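Local coordinates for transcription factor GAMBIF1 (Anopheles gambiae, PDB 1BVO), which binds specific DNA sequences through this Rel homology specificity domain and probably activates transcription by RNA polymerase II in insect immunity and development, at residues L140-L145 with S168-D173; P68-L73 with G136-N141; G26-V31 with L100-V105; E7-K12 with T39-Q44. One frame throughout, in Å; residues are numbered along the deposited sequence.

Interaction 1. Residues L140-L145 with S168-D173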
loop_
_atom_site.group_PDB
_atom_site.type_symbol
_atom_site.label_atom_id
_atom_site.label_comp_id
_atom_site.label_asym_id
_atom_site.label_seq_id
_atom_site.Cartn_x
_atom_site.Cartn_y
_atom_site.Cartn_z
ATOM N N LEU C 140 15.852 -0.762 -3.546
ATOM C CA LEU C 140 14.984 -1.925 -3.417
ATOM C C LEU C 140 14.758 -2.715 -4.706
ATOM O O LEU C 140 13.819 -3.520 -4.786
ATOM C CB LEU C 140 13.644 -1.522 -2.811
ATOM C CG LEU C 140 13.770 -0.894 -1.425
ATOM C CD1 LEU C 140 12.401 -0.619 -0.867
ATOM C CD2 LEU C 140 14.556 -1.812 -0.501
ATOM N N ASN C 141 15.641 -2.547 -5.682
ATOM C CA ASN C 141 15.516 -3.269 -6.939
ATOM C C ASN C 141 16.722 -4.092 -7.292
ATOM O O ASN C 141 16.812 -4.653 -8.385
ATOM C CB ASN C 141 15.223 -2.316 -8.072
ATOM C CG ASN C 141 13.762 -2.231 -8.359
ATOM O OD1 ASN C 141 12.987 -1.704 -7.540
ATOM N ND2 ASN C 141 13.347 -2.793 -9.508
ATOM N N ALA C 142 17.654 -4.168 -6.360
ATOM C CA ALA C 142 18.857 -4.932 -6.590
ATOM C C ALA C 142 19.372 -5.425 -5.257
ATOM O O ALA C 142 19.186 -4.788 -4.217
ATOM C CB ALA C 142 19.896 -4.081 -7.280
ATOM N N VAL C 143 19.995 -6.591 -5.314
ATOM C CA VAL C 143 20.546 -7.220 -4.137
ATOM C C VAL C 143 21.656 -8.109 -4.610
ATOM O O VAL C 143 21.910 -8.236 -5.800
ATOM C CB VAL C 143 19.543 -8.211 -3.493
ATOM C CG1 VAL C 143 18.390 -7.485 -2.839
ATOM C CG2 VAL C 143 19.027 -9.171 -4.566
ATOM N N ARG C 144 22.327 -8.718 -3.660
ATOM C CA ARG C 144 23.347 -9.699 -3.961
ATOM C C ARG C 144 23.139 -10.720 -2.844
ATOM O O ARG C 144 22.628 -10.394 -1.760
ATOM C CB ARG C 144 24.750 -9.138 -3.853
ATOM C CG ARG C 144 25.115 -7.991 -4.752
ATOM C CD ARG C 144 26.570 -7.659 -4.440
ATOM N NE ARG C 144 27.083 -6.437 -5.036
ATOM C CZ ARG C 144 27.890 -6.409 -6.085
ATOM N NH1 ARG C 144 28.280 -7.538 -6.659
ATOM N NH2 ARG C 144 28.331 -5.243 -6.539
ATOM N N LEU C 145 23.425 -11.971 -3.153
ATOM C CA LEU C 145 23.289 -13.037 -2.181
ATOM C C LEU C 145 24.613 -13.074 -1.449
ATOM O O LEU C 145 25.685 -12.969 -2.067
ATOM C CB LEU C 145 23.060 -14.370 -2.896
ATOM C CG LEU C 145 21.782 -14.422 -3.730
ATOM C CD1 LEU C 145 21.730 -15.703 -4.536
ATOM C CD2 LEU C 145 20.584 -14.294 -2.818
ATOM N N SER C 168 27.894 -12.386 -4.282
ATOM C CA SER C 168 27.516 -12.763 -5.638
ATOM C C SER C 168 27.325 -11.532 -6.498
ATOM O O SER C 168 27.130 -10.414 -5.982
ATOM C CB SER C 168 26.169 -13.482 -5.598
ATOM O OG SER C 168 25.132 -12.557 -5.279
ATOM N N ASP C 169 27.271 -11.744 -7.806
ATOM C CA ASP C 169 27.037 -10.635 -8.710
ATOM C C ASP C 169 25.655 -10.103 -8.402
ATOM O O ASP C 169 24.860 -10.780 -7.733
ATOM C CB ASP C 169 27.134 -11.085 -10.162
ATOM C CG ASP C 169 28.526 -11.588 -10.514
ATOM O OD1 ASP C 169 29.432 -11.514 -9.650
ATOM O OD2 ASP C 169 28.713 -12.057 -11.657
ATOM N N ILE C 170 25.361 -8.897 -8.862
ATOM C CA ILE C 170 24.071 -8.326 -8.567
ATOM C C ILE C 170 22.882 -9.019 -9.219
ATOM O O ILE C 170 22.959 -9.526 -10.347
ATOM C CB ILE C 170 24.054 -6.838 -8.866
ATOM C CG1 ILE C 170 25.156 -6.167 -8.046
ATOM C CG2 ILE C 170 22.693 -6.247 -8.505
ATOM C CD1 ILE C 170 25.560 -4.809 -8.546
ATOM N N ILE C 171 21.800 -9.083 -8.448
ATOM C CA ILE C 171 20.522 -9.652 -8.868
ATOM C C ILE C 171 19.570 -8.451 -8.889
ATOM O O ILE C 171 19.387 -7.781 -7.856
ATOM C CB ILE C 171 19.986 -10.663 -7.850
ATOM C CG1 ILE C 171 20.861 -11.903 -7.830
ATOM C CG2 ILE C 171 18.545 -11.025 -8.174
ATOM C CD1 ILE C 171 20.580 -12.787 -6.656
ATOM N N TYR C 172 18.972 -8.221 -10.062
ATOM C CA TYR C 172 18.062 -7.114 -10.340
ATOM C C TYR C 172 16.601 -7.526 -10.471
ATOM O O TYR C 172 16.270 -8.353 -11.316
ATOM C CB TYR C 172 18.465 -6.447 -11.666
ATOM C CG TYR C 172 19.863 -5.854 -11.720
ATOM C CD1 TYR C 172 20.227 -4.820 -10.860
ATOM C CD2 TYR C 172 20.826 -6.336 -12.614
ATOM C CE1 TYR C 172 21.502 -4.291 -10.874
ATOM C CE2 TYR C 172 22.123 -5.803 -12.634
ATOM C CZ TYR C 172 22.448 -4.782 -11.752
ATOM O OH TYR C 172 23.726 -4.282 -11.691
ATOM N N ASP C 173 15.706 -6.884 -9.725
ATOM C CA ASP C 173 14.275 -7.212 -9.820
ATOM C C ASP C 173 13.754 -7.042 -11.240
ATOM O O ASP C 173 13.757 -5.940 -11.814
ATOM C CB ASP C 173 13.416 -6.375 -8.862
ATOM C CG ASP C 173 11.962 -6.839 -8.815
ATOM O OD1 ASP C 173 11.570 -7.731 -9.594
ATOM O OD2 ASP C 173 11.207 -6.325 -7.971
#

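Interaction 2. Residues P68-L73 with G136-N141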
loop_
_atom_site.group_PDB
_atom_site.type_symbol
_atom_site.label_atom_id
_atom_site.label_comp_id
_atom_site.label_asym_id
_atom_site.label_seq_id
_atom_site.Cartn_x
_atom_site.Cartn_y
_atom_site.Cartn_z
ATOM N N PRO C 68 23.498 -5.268 5.108
ATOM C CA PRO C 68 22.308 -6.110 5.146
ATOM C C PRO C 68 21.258 -5.403 4.319
ATOM O O PRO C 68 21.039 -4.191 4.473
ATOM C CB PRO C 68 21.937 -6.089 6.618
ATOM C CG PRO C 68 23.263 -6.108 7.267
ATOM C CD PRO C 68 24.037 -5.078 6.468
ATOM N N HIS C 69 20.726 -6.124 3.350
ATOM C CA HIS C 69 19.705 -5.578 2.504
ATOM C C HIS C 69 18.446 -6.082 3.148
ATOM O O HIS C 69 18.334 -7.267 3.449
ATOM C CB HIS C 69 19.828 -6.106 1.085
ATOM C CG HIS C 69 18.924 -5.409 0.120
ATOM N ND1 HIS C 69 17.572 -5.285 0.350
ATOM C CD2 HIS C 69 19.187 -4.742 -1.020
ATOM C CE1 HIS C 69 17.039 -4.559 -0.622
ATOM N NE2 HIS C 69 17.994 -4.215 -1.462
ATOM N N PRO C 70 17.444 -5.206 3.303
ATOM C CA PRO C 70 16.150 -5.540 3.924
ATOM C C PRO C 70 15.458 -6.791 3.397
ATOM O O PRO C 70 14.903 -7.572 4.170
ATOM C CB PRO C 70 15.306 -4.285 3.666
ATOM C CG PRO C 70 15.958 -3.674 2.454
ATOM C CD PRO C 70 17.424 -3.825 2.795
ATOM N N HIS C 71 15.504 -6.976 2.082
ATOM C CA HIS C 71 14.852 -8.122 1.470
ATOM C C HIS C 71 15.131 -9.482 2.124
ATOM O O HIS C 71 16.247 -9.752 2.580
ATOM C CB HIS C 71 15.106 -8.109 -0.029
ATOM C CG HIS C 71 14.445 -6.963 -0.726
ATOM N ND1 HIS C 71 14.632 -6.688 -2.052
ATOM C CD2 HIS C 71 13.554 -6.052 -0.266
ATOM C CE1 HIS C 71 13.867 -5.655 -2.405
ATOM N NE2 HIS C 71 13.205 -5.259 -1.334
ATOM N N ASN C 72 14.069 -10.273 2.274
ATOM C CA ASN C 72 14.164 -11.588 2.894
ATOM C C ASN C 72 14.299 -12.665 1.839
ATOM O O ASN C 72 13.760 -12.532 0.726
ATOM C CB ASN C 72 12.914 -11.880 3.724
ATOM C CG ASN C 72 12.634 -10.820 4.754
ATOM O OD1 ASN C 72 13.530 -10.377 5.486
ATOM N ND2 ASN C 72 11.389 -10.378 4.802
ATOM N N LEU C 73 15.036 -13.712 2.178
ATOM C CA LEU C 73 15.193 -14.837 1.285
ATOM C C LEU C 73 14.283 -15.909 1.824
ATOM O O LEU C 73 14.300 -16.197 3.019
ATOM C CB LEU C 73 16.615 -15.360 1.300
ATOM C CG LEU C 73 17.602 -14.572 0.456
ATOM C CD1 LEU C 73 18.955 -15.269 0.460
ATOM C CD2 LEU C 73 17.079 -14.467 -0.962
ATOM N N GLY C 136 15.577 5.436 2.236
ATOM C CA GLY C 136 15.469 5.659 0.802
ATOM C C GLY C 136 16.788 5.463 0.081
ATOM O O GLY C 136 16.828 5.315 -1.137
ATOM N N SER C 137 17.878 5.464 0.841
ATOM C CA SER C 137 19.208 5.287 0.274
ATOM C C SER C 137 19.423 3.868 -0.255
ATOM O O SER C 137 20.307 3.632 -1.082
ATOM C CB SER C 137 20.231 5.563 1.356
ATOM O OG SER C 137 19.806 4.944 2.545
ATOM N N ILE C 138 18.626 2.930 0.252
ATOM C CA ILE C 138 18.722 1.535 -0.152
ATOM C C ILE C 138 17.955 1.253 -1.429
ATOM O O ILE C 138 16.736 1.470 -1.480
ATOM C CB ILE C 138 18.175 0.635 0.952
ATOM C CG1 ILE C 138 18.834 1.010 2.273
ATOM C CG2 ILE C 138 18.404 -0.834 0.613
ATOM C CD1 ILE C 138 18.182 0.390 3.469
ATOM N N ASP C 139 18.638 0.730 -2.439
ATOM C CA ASP C 139 17.973 0.414 -3.687
ATOM C C ASP C 139 17.176 -0.887 -3.563
ATOM O O ASP C 139 17.736 -1.994 -3.521
ATOM C CB ASP C 139 18.988 0.299 -4.804
ATOM C CG ASP C 139 18.345 -0.038 -6.152
ATOM O OD1 ASP C 139 17.088 -0.075 -6.249
ATOM O OD2 ASP C 139 19.095 -0.257 -7.120
ATOM N N LEU C 140 15.852 -0.762 -3.546
ATOM C CA LEU C 140 14.984 -1.925 -3.417
ATOM C C LEU C 140 14.758 -2.715 -4.706
ATOM O O LEU C 140 13.819 -3.520 -4.786
ATOM C CB LEU C 140 13.644 -1.522 -2.811
ATOM C CG LEU C 140 13.770 -0.894 -1.425
ATOM C CD1 LEU C 140 12.401 -0.619 -0.867
ATOM C CD2 LEU C 140 14.556 -1.812 -0.501
ATOM N N ASN C 141 15.641 -2.547 -5.682
ATOM C CA ASN C 141 15.516 -3.269 -6.939
ATOM C C ASN C 141 16.722 -4.092 -7.292
ATOM O O ASN C 141 16.812 -4.653 -8.385
ATOM C CB ASN C 141 15.223 -2.316 -8.072
ATOM C CG ASN C 141 13.762 -2.231 -8.359
ATOM O OD1 ASN C 141 12.987 -1.704 -7.540
ATOM N ND2 ASN C 141 13.347 -2.793 -9.508
#

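Interaction 3. Residues G26-V31 with L100-V105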
loop_
_atom_site.group_PDB
_atom_site.type_symbol
_atom_site.label_atom_id
_atom_site.label_comp_id
_atom_site.label_asym_id
_atom_site.label_seq_id
_atom_site.Cartn_x
_atom_site.Cartn_y
_atom_site.Cartn_z
ATOM N N GLY C 26 9.320 -18.303 -5.694
ATOM C CA GLY C 26 9.994 -18.986 -6.781
ATOM C C GLY C 26 11.389 -19.452 -6.453
ATOM O O GLY C 26 11.695 -19.794 -5.310
ATOM N N SER C 27 12.216 -19.504 -7.491
ATOM C CA SER C 27 13.607 -19.904 -7.369
ATOM C C SER C 27 14.422 -19.110 -8.377
ATOM O O SER C 27 13.980 -18.844 -9.501
ATOM C CB SER C 27 13.773 -21.390 -7.642
ATOM O OG SER C 27 13.075 -22.154 -6.684
ATOM N N ILE C 28 15.609 -18.714 -7.934
ATOM C CA ILE C 28 16.548 -17.935 -8.730
ATOM C C ILE C 28 17.350 -18.857 -9.624
ATOM O O ILE C 28 18.123 -19.678 -9.137
ATOM C CB ILE C 28 17.548 -17.228 -7.814
ATOM C CG1 ILE C 28 16.877 -16.098 -7.058
ATOM C CG2 ILE C 28 18.745 -16.735 -8.593
ATOM C CD1 ILE C 28 17.674 -15.699 -5.859
ATOM N N PRO C 29 17.197 -18.727 -10.948
ATOM C CA PRO C 29 17.977 -19.608 -11.818
ATOM C C PRO C 29 19.445 -19.196 -11.779
ATOM O O PRO C 29 19.810 -18.186 -11.172
ATOM C CB PRO C 29 17.373 -19.332 -13.193
ATOM C CG PRO C 29 16.992 -17.899 -13.104
ATOM C CD PRO C 29 16.335 -17.838 -11.742
ATOM N N GLY C 30 20.284 -19.987 -12.425
ATOM C CA GLY C 30 21.699 -19.684 -12.490
ATOM C C GLY C 30 21.936 -18.931 -13.782
ATOM O O GLY C 30 21.041 -18.890 -14.637
ATOM N N VAL C 31 23.108 -18.324 -13.942
ATOM C CA VAL C 31 23.413 -17.562 -15.153
ATOM C C VAL C 31 23.208 -18.399 -16.398
ATOM O O VAL C 31 22.718 -17.915 -17.426
ATOM C CB VAL C 31 24.892 -17.123 -15.244
ATOM C CG1 VAL C 31 24.970 -15.660 -15.584
ATOM C CG2 VAL C 31 25.669 -17.453 -13.996
ATOM N N LEU C 100 15.652 -20.881 -3.752
ATOM C CA LEU C 100 16.082 -19.641 -3.107
ATOM C C LEU C 100 15.298 -18.522 -3.795
ATOM O O LEU C 100 15.489 -18.252 -4.994
ATOM C CB LEU C 100 17.591 -19.421 -3.315
ATOM C CG LEU C 100 18.418 -18.622 -2.291
ATOM C CD1 LEU C 100 18.370 -19.307 -0.939
ATOM C CD2 LEU C 100 19.843 -18.536 -2.792
ATOM N N GLY C 101 14.374 -17.918 -3.059
ATOM C CA GLY C 101 13.558 -16.855 -3.613
ATOM C C GLY C 101 13.764 -15.549 -2.870
ATOM O O GLY C 101 14.190 -15.541 -1.708
ATOM N N ILE C 102 13.402 -14.446 -3.520
ATOM C CA ILE C 102 13.599 -13.146 -2.913
ATOM C C ILE C 102 12.269 -12.474 -2.673
ATOM O O ILE C 102 11.473 -12.279 -3.600
ATOM C CB ILE C 102 14.546 -12.309 -3.781
ATOM C CG1 ILE C 102 15.865 -13.058 -3.910
ATOM C CG2 ILE C 102 14.804 -10.952 -3.153
ATOM C CD1 ILE C 102 16.768 -12.508 -4.950
ATOM N N GLN C 103 11.990 -12.242 -1.398
ATOM C CA GLN C 103 10.761 -11.591 -0.983
ATOM C C GLN C 103 11.127 -10.172 -0.607
ATOM O O GLN C 103 11.824 -9.918 0.381
ATOM C CB GLN C 103 10.136 -12.310 0.203
ATOM C CG GLN C 103 8.664 -12.019 0.392
ATOM C CD GLN C 103 7.962 -13.106 1.180
ATOM O OE1 GLN C 103 7.910 -13.053 2.413
ATOM N NE2 GLN C 103 7.427 -14.111 0.472
ATOM N N CYS C 104 10.671 -9.242 -1.425
ATOM C CA CYS C 104 10.983 -7.852 -1.221
ATOM C C CYS C 104 10.141 -7.128 -0.206
ATOM O O CYS C 104 8.912 -7.145 -0.242
ATOM C CB CYS C 104 10.894 -7.103 -2.536
ATOM S SG CYS C 104 9.299 -7.310 -3.275
ATOM N N VAL C 105 10.841 -6.460 0.694
ATOM C CA VAL C 105 10.193 -5.655 1.692
ATOM C C VAL C 105 9.921 -4.366 0.956
ATOM O O VAL C 105 10.737 -3.938 0.140
ATOM C CB VAL C 105 11.137 -5.271 2.804
ATOM C CG1 VAL C 105 10.356 -5.004 4.047
ATOM C CG2 VAL C 105 12.185 -6.331 3.026
HETATM O O HOH W 1 16.991 -21.002 -6.416
#

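Interaction 4. Residues E7-K12 with T39-Q44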
loop_
_atom_site.group_PDB
_atom_site.type_symbol
_atom_site.label_atom_id
_atom_site.label_comp_id
_atom_site.label_asym_id
_atom_site.label_seq_id
_atom_site.Cartn_x
_atom_site.Cartn_y
_atom_site.Cartn_z
ATOM N N GLU C 7 28.255 -21.115 -9.698
ATOM C CA GLU C 7 27.226 -20.743 -10.654
ATOM C C GLU C 7 26.538 -19.585 -10.004
ATOM O O GLU C 7 26.080 -19.656 -8.867
ATOM C CB GLU C 7 26.259 -21.873 -11.036
ATOM C CG GLU C 7 24.953 -21.376 -11.685
ATOM C CD GLU C 7 24.777 -21.735 -13.148
ATOM O OE1 GLU C 7 24.664 -22.924 -13.488
ATOM O OE2 GLU C 7 24.697 -20.813 -13.975
ATOM N N GLN C 8 26.667 -18.466 -10.690
ATOM C CA GLN C 8 26.138 -17.201 -10.263
ATOM C C GLN C 8 24.684 -17.040 -10.571
ATOM O O GLN C 8 24.174 -17.537 -11.581
ATOM C CB GLN C 8 26.906 -16.089 -10.953
ATOM C CG GLN C 8 28.298 -15.938 -10.447
ATOM C CD GLN C 8 28.372 -15.034 -9.252
ATOM O OE1 GLN C 8 27.355 -14.502 -8.786
ATOM N NE2 GLN C 8 29.580 -14.861 -8.725
ATOM N N PRO C 9 23.988 -16.317 -9.705
ATOM C CA PRO C 9 22.571 -16.094 -9.920
ATOM C C PRO C 9 22.362 -15.289 -11.180
ATOM O O PRO C 9 23.154 -14.407 -11.525
ATOM C CB PRO C 9 22.148 -15.316 -8.675
ATOM C CG PRO C 9 23.425 -14.652 -8.217
ATOM C CD PRO C 9 24.434 -15.737 -8.431
ATOM N N HIS C 10 21.365 -15.696 -11.949
ATOM C CA HIS C 10 21.033 -14.972 -13.145
ATOM C C HIS C 10 20.564 -13.635 -12.602
ATOM O O HIS C 10 19.633 -13.574 -11.793
ATOM C CB HIS C 10 19.906 -15.646 -13.907
ATOM C CG HIS C 10 19.606 -14.978 -15.204
ATOM N ND1 HIS C 10 19.945 -15.525 -16.428
ATOM C CD2 HIS C 10 19.072 -13.770 -15.475
ATOM C CE1 HIS C 10 19.633 -14.679 -17.390
ATOM N NE2 HIS C 10 19.099 -13.600 -16.835
ATOM N N PRO C 11 21.139 -12.539 -13.111
ATOM C CA PRO C 11 20.862 -11.150 -12.733
ATOM C C PRO C 11 19.494 -10.552 -13.096
ATOM O O PRO C 11 19.155 -9.475 -12.605
ATOM C CB PRO C 11 21.958 -10.403 -13.472
ATOM C CG PRO C 11 21.994 -11.154 -14.768
ATOM C CD PRO C 11 22.055 -12.580 -14.268
ATOM N N LYS C 12 18.719 -11.229 -13.935
ATOM C CA LYS C 12 17.418 -10.714 -14.394
ATOM C C LYS C 12 16.445 -11.830 -14.747
ATOM O O LYS C 12 15.900 -11.841 -15.855
ATOM C CB LYS C 12 17.611 -9.909 -15.684
ATOM C CG LYS C 12 18.013 -8.458 -15.550
ATOM C CD LYS C 12 16.814 -7.585 -15.258
ATOM C CE LYS C 12 17.095 -6.162 -15.726
ATOM N NZ LYS C 12 16.327 -5.150 -14.929
ATOM N N THR C 39 19.328 -24.459 -14.339
ATOM C CA THR C 39 20.423 -24.399 -13.380
ATOM C C THR C 39 20.071 -23.509 -12.197
ATOM O O THR C 39 19.071 -22.790 -12.229
ATOM C CB THR C 39 21.754 -23.960 -14.025
ATOM O OG1 THR C 39 21.602 -22.678 -14.642
ATOM C CG2 THR C 39 22.216 -24.983 -15.057
ATOM N N PHE C 40 20.908 -23.557 -11.166
ATOM C CA PHE C 40 20.696 -22.806 -9.937
ATOM C C PHE C 40 22.060 -22.374 -9.334
ATOM O O PHE C 40 23.088 -22.990 -9.633
ATOM C CB PHE C 40 19.931 -23.727 -8.967
ATOM C CG PHE C 40 18.570 -24.183 -9.486
ATOM C CD1 PHE C 40 17.477 -23.317 -9.461
ATOM C CD2 PHE C 40 18.373 -25.476 -9.982
ATOM C CE1 PHE C 40 16.226 -23.712 -9.914
ATOM C CE2 PHE C 40 17.107 -25.890 -10.442
ATOM C CZ PHE C 40 16.034 -25.001 -10.407
ATOM N N PRO C 41 22.098 -21.290 -8.519
ATOM C CA PRO C 41 23.338 -20.797 -7.895
ATOM C C PRO C 41 24.010 -21.872 -7.090
ATOM O O PRO C 41 23.347 -22.632 -6.389
ATOM C CB PRO C 41 22.837 -19.713 -6.940
ATOM C CG PRO C 41 21.667 -19.183 -7.613
ATOM C CD PRO C 41 20.967 -20.427 -8.137
ATOM N N SER C 42 25.327 -21.897 -7.104
ATOM C CA SER C 42 26.014 -22.898 -6.328
ATOM C C SER C 42 27.386 -22.451 -5.883
ATOM O O SER C 42 28.013 -21.578 -6.501
ATOM C CB SER C 42 26.070 -24.228 -7.083
ATOM O OG SER C 42 26.233 -24.057 -8.478
ATOM N N ILE C 43 27.777 -22.935 -4.715
ATOM C CA ILE C 43 29.064 -22.608 -4.148
ATOM C C ILE C 43 29.856 -23.900 -3.982
ATOM O O ILE C 43 29.314 -25.007 -4.127
ATOM C CB ILE C 43 28.919 -21.878 -2.793
ATOM C CG1 ILE C 43 28.184 -22.764 -1.788
ATOM C CG2 ILE C 43 28.193 -20.558 -2.989
ATOM C CD1 ILE C 43 28.271 -22.265 -0.370
ATOM N N GLN C 44 31.130 -23.739 -3.646
ATOM C CA GLN C 44 32.041 -24.847 -3.501
ATOM C C GLN C 44 33.129 -24.408 -2.553
ATOM O O GLN C 44 33.801 -23.414 -2.804
ATOM C CB GLN C 44 32.664 -25.107 -4.868
ATOM C CG GLN C 44 32.656 -26.538 -5.338
ATOM C CD GLN C 44 33.717 -27.364 -4.667
ATOM O OE1 GLN C 44 34.849 -26.908 -4.461
ATOM N NE2 GLN C 44 33.372 -28.598 -4.345
#

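Interaction 1. Residues L140-L145 with S168-D173
This is the antiparallel pairing of two neighbouring beta strands, 142-152 and 159-172, at the open ends of their hairpin. It lies in the DNA-binding half of the Rel homology region, an immunoglobulin-like domain. Val143 and Ile171 form the hydrogen-bonded pair. Ile171 N donates to Val143 O at 2.8 Å, and Val143 N returns a bond to Ile171 O at 2.9 Å. One step on, Ala142 and Tyr172 are a non-hydrogen-bonded pair. Beyond it Asp173 N donates to Asn141 O.

At the other end Ser168 bonds to Leu145. Ser168 OG sits between its own backbone N and carbonyl carbon (chi1 70°) and accepts from Leu145 N at 2.8 Å. The same hydroxyl donates to Asp169 O, so it is held by two bonds. Arg144 stretches out from CG to NE and runs beside Ser168. Arg144 NH1 donates to Ser168 O at 3.2 Å, and that oxygen lies close to the guanidinium plane. Ile170 CG1 lies over one face of that group, 3.4 Å from Arg144 CZ. Arg144 NH2 is bonded to Lys61 O.

The two sides of the pairing differ. Ala142 CB packs against Tyr172 CD1 and Ile170 CG2 on one. On the other, Val143 CG2 rests on Ile171 CB, and Ile171 CD1 touches Leu145 CG at 3.6 Å. Ile102 of strand 101-103 packs against Val143 and Ile171, while strand 52-59 flanks 142-152 through Val59 and Val56.

Interaction 2. Residues P68-L73 with G136-N141
The loop leading into strand 72-74 meets the loop between helix 107-120 and strand 142-152 here, in the immunoglobulin-like DNA-binding domain of a Rel protein. His69, Pro70 and His71 face Ile138, Asp139 and Leu140. The contact is buried.

One hydrogen bond crosses it. His69 NE2 donates to Asp139 O at 3.0 Å with an N-H...O angle of 160°. The oxygen lies near the imidazole plane, but the donor comes from above the carbonyl plane. CG of His69 is turned opposite its own backbone N (chi1 -171°), which carries the ring out to the second loop. The other ring nitrogen, His69 ND1, accepts from His71 N at 3.2 Å. Both nitrogens are therefore used, and the rotation of the ring is fixed.

Methyl groups fill in round the ring. Ile138 CG2 sits over one face of His69, 4.2 Å from the ring centroid, in a CH-pi contact. Ile138 CG2 also touches Pro70 CD at 3.8 Å. Leu140 CD2 touches both Pro70 CG and His69 CE1, and is 3.7 Å from His69 CE1. The His71 ring brings its edge to Leu140 O, with His71 CE1 at 3.2 Å, while His69 CE1 lies over one of its faces. NE2 of His71 has a weak hydrogen bond to Val105 O.

On the second loop, Asp139 OD1 accepts from Asn141 N in an Asx turn, and OD2 pairs with Lys61. The bonding pattern of His69 has ND1 as acceptor and NE2 as donor, consistent with a neutral imidazole protonated on NE2.

Interaction 3. Residues G26-V31 with L100-V105
The two backbones come together at Ser27 and Gly101, whose CA atoms are 4.8 Å apart. Segment 26-31 is irregular loop, while 100-105 enters strand 101-103. A single direct hydrogen bond joins them. Ile28 N donates to Leu100 O at 3.0 Å, and its N-H...O angle of 137° makes it a bent bond. Ser27 CA also directs its hydrogen at Leu100 O, with a CA to O separation of 3.5 Å. A water lies beside this pair. Leu100 N donates to it at 3.0 Å, and the water lies 3.2 Å from Ile28 O. Gly26 has positive phi (94°), and its carbonyl oxygen lies next to Gly101 CA.

This is how the long loop between strands 2-7 and 42-46 touches the start of strand 101-103 in the immunoglobulin-like Rel DNA-binding domain. Strand 101-103 has its own antiparallel partner, strand 72-74.

Ile28 carries the side-chain contact. Its CG1 is set opposite the carbonyl carbon (chi1 -71°), which lays the CG1-CD1 arm across Leu100 O, with Ile28 CG1 3.3 Å from Leu100 O. The end of the arm meets Ile102, and the two CD1 methyls, of Ile28 and Ile102, are 3.4 Å apart. Ile102 itself packs on Val143 of strand 142-152 and on Leu73. The CB of Ser27 points away from segment 100-105; its OG is bonded to Asn99 ND2 and Asn98 O, the two residues just before that segment. Leu14 also packs on Ile28.

Interaction 4. Residues E7-K12 with T39-Q44
Glu7, at the end of strand 2-7, pairs with Ser42 at the start of strand 42-46. The two form an antiparallel hydrogen-bonded pair. Ser42 N donates to Glu7 O at 2.9 Å. In return Glu7 N donates to Ser42 O at 3.2 Å. Pro41 CA also approaches Glu7 O, at 3.1 Å, with its hydrogen turned to that oxygen.

Glu7 has the largest share of the contact. Its CG is set opposite the backbone N (chi1 162°), and the chain bends at the next bond. It runs close to the Phe40 carbonyl, with Glu7 CG 3.2 Å from Phe40 O, and Glu7 CB lies beside Ser42 OG. The Glu7 and Thr39 side chains cross at about a right angle, with the carboxylate beside Thr39. Glu7 OE1 lies 3.3 Å from Thr39 OG1. OE2 has its partner in the N-H of Asn32.

The CB of Gln8 points away from 39-44, and its OE1 accepts from Asp169 N. Pro9 comes back to the contact. Pro9 CB packs against Pro41 CG at 4.0 Å, a loose apolar touch between two prolines. From His10 onward the chain leaves Pro41 behind and runs beside Pro29 and Tyr172.

The carboxylate of Glu7 thus takes the backbone N-H of Asn32 on OE2 and has the Thr39 hydroxyl near OE1. The N-H of Asn32 would probably stabilise its negative charge, and the backbone pair beside it fixes where the side chain starts.

How the interactions relate
All four contacts belong to one Rel homology DNA-binding domain. Interactions 1 and 2 have centres about 9 Å apart and share Leu140 and Asn141, where the loop of interaction 2 runs into strand 142-152. Interactions 2 and 3 meet in the small sheet of strands 72-74 and 101-103. Interactions 3 and 4, centres about 10 Å apart, alternate along the chain, with 7-12 beside 26-31. Segment 7-12 also borders 168-173 of interaction 1. Interactions 2 and 4 are the most distant, about 20 Å between centres. The nearest atoms of interactions 1, 2 and 3 are about 4 Å from the DNA, those of interaction 4 about 7 Å. Together they join N-terminal loops and hairpin strands beside the DNA.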